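PDB 3G7Q: valine-pyruvate aminotransferase from Salmonella typhimurium, which catalyses the pyridoxal-phosphate-dependent transfer of an amino group from L-valine to pyruvate, giving 3-methyl-2-oxobutanoate and L-alanine. Local coordinates for residues I319-I322 with R323-S327. Residues are numbered along the deposited sequence; the frame is centred on the assembly and turned at random.
Sequences IAII and RRYLS
The side chain of Arg-324 slants across that of Ile-321, its guanidinium nitrogen NH2 resting 3.7 Å from CG1 of the isoleucine. A bend at chi3 (-80°) turns the guanidinium toward this branch, and a salt bridge from the same NH2 to Glu-400 holds the charged end there. Tyr-325 meets Ile-321 at its backbone: the carbonyl O of Ile-321 lies at the edge of the tyrosine ring, in its plane, 3.3 Å from CD2, while the tyrosine hydroxyl is hydrogen-bonded to Glu-400. One carboxylate thus ties down the polar ends of two successive residues. Around the helix, Arg-323 runs alongside Ile-319, CG of the arginine 4.2 Å from CG2 of the isoleucine, then turns at chi2 (-75°) toward the end of the segment. There its NH1 donates to Leu-326 O (2.9 Å), an acceptor lying in the guanidinium plane; further bonds to the carbonyls of Cys-331 and Glu-163 grip the same group. The backbone shows the last turn running out. Arg-323 N still makes a regular helical bond to Ile-319 O, Arg-324 N is shared weakly between the carbonyls of Ala-320 and Ile-321, and Ile-322 O accepts from both Leu-326 N (2.8 Å) and Tyr-325 N (2.9 Å). Leu-326 then leaves helical geometry. In this class I aminotransferase, the C-terminal end of the long helix 299-325 meets both a mixed sheet and the C-terminal helix: Ile-319 and Ile-322 pack against strands 332-334 and 341-345, touching Ile-333 and Leu-342, while Tyr-325 and Leu-326 rest against Ala-407 of helix 396-416.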
loop_
_atom_site.group_PDB
_atom_site.type_symbol
_atom_site.label_atom_id
_atom_site.label_comp_id
_atom_site.label_asym_id
_atom_site.label_seq_id
_atom_site.Cartn_x
_atom_site.Cartn_y
_atom_site.Cartn_z
ATOM N N ILE A 319 -30.901 -0.915 -16.815
ATOM C CA ILE A 319 -31.355 0.033 -17.819
ATOM C C ILE A 319 -32.860 -0.072 -17.994
ATOM O O ILE A 319 -33.548 0.934 -18.138
ATOM C CB ILE A 319 -30.617 -0.167 -19.157
ATOM C CG1 ILE A 319 -29.164 0.300 -18.998
ATOM C CG2 ILE A 319 -31.307 0.632 -20.291
ATOM C CD1 ILE A 319 -28.252 0.016 -20.206
ATOM N N ALA A 320 -33.372 -1.294 -18.008
ATOM C CA ALA A 320 -34.812 -1.496 -18.176
ATOM C C ALA A 320 -35.588 -0.838 -17.016
ATOM O O ALA A 320 -36.642 -0.261 -17.255
ATOM C CB ALA A 320 -35.160 -2.970 -18.283
ATOM N N ILE A 321 -35.052 -0.928 -15.795
ATOM C CA ILE A 321 -35.670 -0.291 -14.614
ATOM C C ILE A 321 -35.677 1.208 -14.837
ATOM O O ILE A 321 -36.718 1.855 -14.720
ATOM C CB ILE A 321 -34.947 -0.651 -13.295
ATOM C CG1 ILE A 321 -35.124 -2.134 -12.942
ATOM C CG2 ILE A 321 -35.475 0.202 -12.116
ATOM C CD1 ILE A 321 -34.214 -2.608 -11.770
ATOM N N ILE A 322 -34.530 1.765 -15.208
ATOM C CA ILE A 322 -34.420 3.200 -15.467
ATOM C C ILE A 322 -35.451 3.653 -16.490
ATOM O O ILE A 322 -36.164 4.647 -16.288
ATOM C CB ILE A 322 -32.995 3.594 -15.949
ATOM C CG1 ILE A 322 -31.964 3.409 -14.812
ATOM C CG2 ILE A 322 -32.964 5.057 -16.471
ATOM C CD1 ILE A 322 -30.521 3.561 -15.278
ATOM N N ARG A 323 -35.541 2.924 -17.592
ATOM C CA ARG A 323 -36.459 3.307 -18.667
ATOM C C ARG A 323 -37.954 3.212 -18.303
ATOM O O ARG A 323 -38.794 3.858 -18.955
ATOM C CB ARG A 323 -36.109 2.522 -19.924
ATOM C CG ARG A 323 -34.781 2.975 -20.538
ATOM C CD ARG A 323 -34.957 4.287 -21.246
ATOM N NE ARG A 323 -33.707 4.873 -21.779
ATOM C CZ ARG A 323 -33.160 6.036 -21.448
ATOM N NH1 ARG A 323 -33.733 6.847 -20.560
ATOM N NH2 ARG A 323 -32.040 6.409 -22.069
ATOM N N ARG A 324 -38.301 2.462 -17.265
ATOM C CA ARG A 324 -39.695 2.470 -16.783
ATOM C C ARG A 324 -40.034 3.798 -16.154
ATOM O O ARG A 324 -41.195 4.170 -16.109
ATOM C CB ARG A 324 -39.955 1.358 -15.796
ATOM C CG ARG A 324 -40.064 0.009 -16.504
ATOM C CD ARG A 324 -40.646 -1.070 -15.649
ATOM N NE ARG A 324 -39.694 -1.648 -14.738
ATOM C CZ ARG A 324 -39.720 -1.537 -13.411
ATOM N NH1 ARG A 324 -40.671 -0.865 -12.751
ATOM N NH2 ARG A 324 -38.771 -2.149 -12.730
ATOM N N TYR A 325 -39.014 4.519 -15.686
ATOM C CA TYR A 325 -39.211 5.809 -14.979
ATOM C C TYR A 325 -38.771 7.042 -15.726
ATOM O O TYR A 325 -39.315 8.135 -15.472
ATOM C CB TYR A 325 -38.465 5.767 -13.636
ATOM C CG TYR A 325 -39.071 4.815 -12.634
ATOM C CD1 TYR A 325 -40.101 5.232 -11.805
ATOM C CD2 TYR A 325 -38.635 3.471 -12.534
ATOM C CE1 TYR A 325 -40.673 4.371 -10.901
ATOM C CE2 TYR A 325 -39.232 2.601 -11.650
ATOM C CZ TYR A 325 -40.239 3.072 -10.813
ATOM O OH TYR A 325 -40.847 2.244 -9.893
ATOM N N LEU A 326 -37.765 6.905 -16.601
ATOM C CA LEU A 326 -37.159 8.045 -17.290
ATOM C C LEU A 326 -36.879 7.734 -18.741
ATOM O O LEU A 326 -36.171 6.772 -19.015
ATOM C CB LEU A 326 -35.827 8.364 -16.600
ATOM C CG LEU A 326 -35.866 8.979 -15.191
ATOM C CD1 LEU A 326 -34.496 8.782 -14.452
ATOM C CD2 LEU A 326 -36.229 10.435 -15.242
ATOM N N SER A 327 -37.416 8.539 -19.658
ATOM C CA SER A 327 -37.134 8.374 -21.098
ATOM C C SER A 327 -35.912 9.174 -21.490
ATOM O O SER A 327 -35.311 9.837 -20.666
ATOM C CB SER A 327 -38.303 8.870 -21.941
ATOM O OG SER A 327 -38.330 10.274 -22.005
#